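Local coordinates for ABC transporter, periplasmic substrate-binding protein (Vibrio cholerae O1 biovar eltor, PDB 1TWY) that probably serves as the periplasmic receptor of an ABC-type phosphate transporter, capturing its ligand for delivery to the membrane complex, at residues I69-K73 with K74-D78; V183-S186 with N187-K191. All coordinates share one frame; numbering follows the deposited sequence.

Contact 1: residues I69-K73 with K74-D78; sequences ISLLK and KGVAD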
loop_
_atom_site.group_PDB
_atom_site.type_symbol
_atom_site.label_atom_id
_atom_site.label_comp_id
_atom_site.label_asym_id
_atom_site.label_seq_id
_atom_site.Cartn_x
_atom_site.Cartn_y
_atom_site.Cartn_z
ATOM N N ILE A 69 -8.753 -2.057 13.299
ATOM C CA ILE A 69 -8.116 -2.259 14.604
ATOM C C ILE A 69 -9.166 -2.015 15.686
ATOM O O ILE A 69 -9.286 -2.818 16.598
ATOM C CB ILE A 69 -6.947 -1.349 14.761
ATOM C CG1 ILE A 69 -5.796 -1.740 13.783
ATOM C CG2 ILE A 69 -6.488 -1.343 16.190
ATOM C CD1 ILE A 69 -4.772 -0.698 13.547
ATOM N N SER A 70 -9.901 -0.915 15.594
ATOM C CA SER A 70 -10.899 -0.597 16.621
ATOM C C SER A 70 -11.980 -1.646 16.732
ATOM O O SER A 70 -12.361 -2.039 17.845
ATOM C CB SER A 70 -11.547 0.734 16.286
ATOM O OG SER A 70 -12.536 1.061 17.290
ATOM N N LEU A 71 -12.501 -2.105 15.594
ATOM C CA LEU A 71 -13.511 -3.126 15.576
ATOM C C LEU A 71 -13.063 -4.438 16.201
ATOM O O LEU A 71 -13.829 -5.135 16.822
ATOM C CB LEU A 71 -14.067 -3.312 14.157
ATOM C CG LEU A 71 -14.882 -2.146 13.569
ATOM C CD1 LEU A 71 -15.072 -2.349 11.995
ATOM C CD2 LEU A 71 -16.182 -2.102 14.180
ATOM N N LEU A 72 -11.834 -4.825 15.931
ATOM C CA LEU A 72 -11.254 -6.026 16.564
ATOM C C LEU A 72 -11.090 -5.836 18.069
ATOM O O LEU A 72 -11.430 -6.778 18.819
ATOM C CB LEU A 72 -9.903 -6.362 15.948
ATOM C CG LEU A 72 -9.200 -7.578 16.508
ATOM C CD1 LEU A 72 -9.894 -8.837 16.265
ATOM C CD2 LEU A 72 -7.746 -7.625 15.946
ATOM N N LYS A 73 -10.644 -4.642 18.484
ATOM C CA LYS A 73 -10.406 -4.374 19.945
ATOM C C LYS A 73 -11.727 -4.282 20.687
ATOM O O LYS A 73 -11.799 -4.694 21.872
ATOM C CB LYS A 73 -9.553 -3.192 20.199
ATOM C CG LYS A 73 -8.079 -3.387 19.903
ATOM C CD LYS A 73 -7.300 -2.153 20.246
ATOM C CE LYS A 73 -5.846 -2.322 19.841
ATOM N NZ LYS A 73 -5.028 -1.193 20.395
ATOM N N LYS A 74 -12.806 -3.939 19.992
ATOM C CA LYS A 74 -14.153 -3.896 20.621
ATOM C C LYS A 74 -14.804 -5.256 20.535
ATOM O O LYS A 74 -15.957 -5.471 20.944
ATOM C CB LYS A 74 -15.053 -2.857 19.883
ATOM C CG LYS A 74 -14.551 -1.429 20.052
ATOM C CD LYS A 74 -15.321 -0.366 19.185
ATOM C CE LYS A 74 -14.961 1.004 19.644
ATOM N NZ LYS A 74 -15.613 1.962 18.757
ATOM N N GLY A 75 -14.141 -6.227 19.940
ATOM C CA GLY A 75 -14.718 -7.541 19.896
ATOM C C GLY A 75 -15.832 -7.759 18.939
ATOM O O GLY A 75 -16.519 -8.769 18.974
ATOM N N VAL A 76 -15.975 -6.828 17.975
ATOM C CA VAL A 76 -16.957 -6.970 16.925
ATOM C C VAL A 76 -16.427 -7.255 15.533
ATOM O O VAL A 76 -17.211 -7.092 14.580
ATOM C CB VAL A 76 -17.855 -5.632 16.890
ATOM C CG1 VAL A 76 -18.593 -5.432 18.224
ATOM C CG2 VAL A 76 -17.038 -4.379 16.652
ATOM N N ALA A 77 -15.098 -7.430 15.387
ATOM C CA ALA A 77 -14.444 -8.203 14.333
ATOM C C ALA A 77 -13.665 -9.380 14.947
ATOM O O ALA A 77 -13.180 -9.244 16.046
ATOM C CB ALA A 77 -13.436 -7.303 13.550
ATOM N N ASP A 78 -13.536 -10.507 14.229
ATOM C CA ASP A 78 -12.720 -11.618 14.610
ATOM C C ASP A 78 -11.265 -11.440 14.193
ATOM O O ASP A 78 -10.354 -11.945 14.850
ATOM C CB ASP A 78 -13.243 -12.864 14.010
ATOM C CG ASP A 78 -14.637 -13.174 14.451
ATOM O OD1 ASP A 78 -14.826 -13.451 15.673
ATOM O OD2 ASP A 78 -15.580 -13.159 13.662
#

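Contact 2: residues V183-S186 with N187-K191; sequences VVNS and NSMMK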
loop_
_atom_site.group_PDB
_atom_site.type_symbol
_atom_site.label_atom_id
_atom_site.label_comp_id
_atom_site.label_asym_id
_atom_site.label_seq_id
_atom_site.Cartn_x
_atom_site.Cartn_y
_atom_site.Cartn_z
ATOM N N VAL A 183 -4.139 15.943 -9.169
ATOM C CA VAL A 183 -4.765 14.704 -8.712
ATOM C C VAL A 183 -5.348 13.956 -9.900
ATOM O O VAL A 183 -6.073 14.510 -10.728
ATOM C CB VAL A 183 -5.962 15.030 -7.762
ATOM C CG1 VAL A 183 -6.775 13.810 -7.441
ATOM C CG2 VAL A 183 -5.428 15.578 -6.396
ATOM N N VAL A 184 -5.067 12.670 -9.893
ATOM C CA VAL A 184 -5.722 11.672 -10.766
ATOM C C VAL A 184 -6.338 10.579 -9.906
ATOM O O VAL A 184 -6.051 10.458 -8.728
ATOM C CB VAL A 184 -4.750 11.080 -11.773
ATOM C CG1 VAL A 184 -4.116 12.152 -12.651
ATOM C CG2 VAL A 184 -3.636 10.263 -11.143
ATOM N N ASN A 185 -7.228 9.777 -10.513
ATOM C CA ASN A 185 -8.112 8.913 -9.747
ATOM C C ASN A 185 -7.960 7.395 -10.002
ATOM O O ASN A 185 -8.812 6.626 -9.508
ATOM C CB ASN A 185 -9.554 9.348 -9.891
ATOM C CG ASN A 185 -10.135 8.992 -11.161
ATOM O OD1 ASN A 185 -9.422 8.691 -12.113
ATOM N ND2 ASN A 185 -11.548 8.985 -11.222
ATOM N N SER A 186 -6.853 6.998 -10.605
ATOM C CA SER A 186 -6.510 5.584 -10.767
ATOM C C SER A 186 -5.106 5.428 -11.211
ATOM O O SER A 186 -4.467 6.357 -11.797
ATOM C CB SER A 186 -7.500 5.040 -11.824
ATOM O OG SER A 186 -7.215 5.494 -13.161
ATOM N N ASN A 187 -4.553 4.199 -11.098
ATOM C CA ASN A 187 -3.295 3.859 -11.691
ATOM C C ASN A 187 -3.289 4.076 -13.162
ATOM O O ASN A 187 -2.312 4.517 -13.756
ATOM C CB ASN A 187 -2.911 2.407 -11.386
ATOM C CG ASN A 187 -2.545 2.179 -9.947
ATOM O OD1 ASN A 187 -1.740 2.946 -9.341
ATOM N ND2 ASN A 187 -3.014 1.000 -9.426
ATOM N N SER A 188 -4.426 3.715 -13.833
ATOM C CA SER A 188 -4.481 3.830 -15.242
ATOM C C SER A 188 -4.312 5.286 -15.738
ATOM O O SER A 188 -3.601 5.563 -16.683
ATOM C CB SER A 188 -5.834 3.263 -15.670
ATOM O OG SER A 188 -5.727 1.881 -15.808
HETATM N N MSE A 189 -4.990 6.134 -15.002
HETATM C CA MSE A 189 -5.071 7.565 -15.396
HETATM C C MSE A 189 -3.686 8.156 -15.028
HETATM O O MSE A 189 -3.178 8.993 -15.726
HETATM C CB MSE A 189 -6.197 8.324 -14.715
HETATM C CG MSE A 189 -6.274 9.758 -15.149
HETATM SE SE MSE A 189 -7.765 10.632 -14.294
HETATM C CE MSE A 189 -7.405 12.322 -14.896
HETATM N N MSE A 190 -3.060 7.710 -13.959
HETATM C CA MSE A 190 -1.721 8.150 -13.628
HETATM C C MSE A 190 -0.738 7.833 -14.736
HETATM O O MSE A 190 0.085 8.657 -15.096
HETATM C CB MSE A 190 -1.264 7.514 -12.327
HETATM C CG MSE A 190 0.127 7.787 -11.924
HETATM SE SE MSE A 190 0.323 9.628 -11.267
HETATM C CE MSE A 190 -0.284 9.558 -9.731
ATOM N N LYS A 191 -0.711 6.567 -15.197
ATOM C CA LYS A 191 0.143 6.224 -16.276
ATOM C C LYS A 191 -0.140 7.016 -17.558
ATOM O O LYS A 191 0.816 7.440 -18.120
ATOM C CB LYS A 191 0.077 4.759 -16.570
ATOM C CG LYS A 191 0.602 3.886 -15.432
ATOM C CD LYS A 191 0.577 2.299 -15.766
ATOM C CE LYS A 191 -0.820 1.764 -15.704
ATOM N NZ LYS A 191 -0.791 0.267 -16.182
#

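Contact 1: residues I69-K73 with K74-D78
Ser70 meets Lys74 one helical turn on, through both backbone and side chain. Lys74 N donates to Ser70 O (2.9 Å), while the extended lysine chain runs back alongside the serine and brings CE to 3.4 Å from OG. Leu71 O receives two of the turn's amides: Val76 N comes in nearly along the C=O axis (3.0 Å, C=O...N angle 171°), and Ala77 N sits above the carbonyl plane, also at 3.0 Å. The Leu71 side chain crosses that of Val76 at about a right angle, and the CD2 to CG2 distance of 3.5 Å is tighter than usual for two methyls. Leu72 O accepts from Gly75 N, again from above the carbonyl plane (3.0 Å). With Gly75 at positive phi (75°), the bonds from Gly75 N and Val76 N make a Schellman motif, and the Leu71–Val76 pair is its customary apolar contact. With CG anti to the backbone N (chi1 -180°), the end of Leu72 swings toward the returning chain, bringing CD1 to 3.3 Å from Ala77 O and close to Asp78 O. Lys73 sends its ammonium group away, to Glu90 O. The turn thus ends helix 65-73 and leads into strand 79-82: Leu71 and Ala77 rest on Ser33 of strand 29-34, Leu72 packs against Ala80 of strand 79-82 and Leu242 of strand 236-243, and Asp78 bonds to Thr31.

Contact 2: residues V183-S186 with N187-K191
Val184 lies against two selenomethionines on the first turn of the following helix, Met189 and Met190, and its branches divide the work. CB faces the Met189 chain, with CG of that residue 3.9 Å away, and CG1 approaches its terminal CE at 4.0 Å. CG2 turns instead to Met190, whose CE lies 3.7 Å off, and here the two side chains cross at about a right angle. The shapes of the partners differ accordingly: Met189 is extended throughout and runs back past Val184 and Asn185, whereas Met190 bends at chi2 (74°) and again at chi3, which folds its CE over the valine methyl. Asn185 comes across the outer length of Met189, its OD1 3.4 Å from SE, about van der Waals distance.

Ser186 occupies the N-cap position, right before helix 187-196, and its OG makes the capping bond. With chi1 at 73°, OG is held between its own backbone N and carbonyl carbon, where it accepts from Met189 N (3.0 Å, N-H...O angle 148°). The same amide has a weak second bond to Ser186 O at 3.3 Å, while Met190 N makes a good one to that oxygen (2.9 Å). Four residues back from Met189 is Asn185, which precedes the helix, so the hydroxyl takes the place of the usual carbonyl acceptor. Asn187 ND2 bonds to Ser205 OG at the end of strand 200-205. Beneath the turn, Val184 and Met190 both touch Val147, and Met190 also meets Ile204. Strands 182-184 and 200-205 both pair in parallel with 145-149, so this capped turn opens the helix of a beta-alpha-beta crossover that passes over the intervening strand, an arrangement characteristic of the alpha/beta domains of periplasmic binding proteins.

Overall arrangement
Contacts 1 and 2 lie on opposite sides of the chain's centre, about 33 Å apart between their centres, and share no helix or strand. They are local junctions of reverse sense: residues 69-78 end a helix and lead into a strand, whereas residues 183-191 leave a strand and start a helix. Both are partly buried: Leu72 and Ala77 against exposed Lys74, Gly75 and Val76 in one, Val184 and Met190 against exposed Asn185, Ser188 and Met189 in the other. The chemistry follows the helix end: in contact 1 backbone amides of the turn serve leftover carbonyls; in contact 2 a serine hydroxyl serves an amide, and the packing is that of two selenomethionines on Val184.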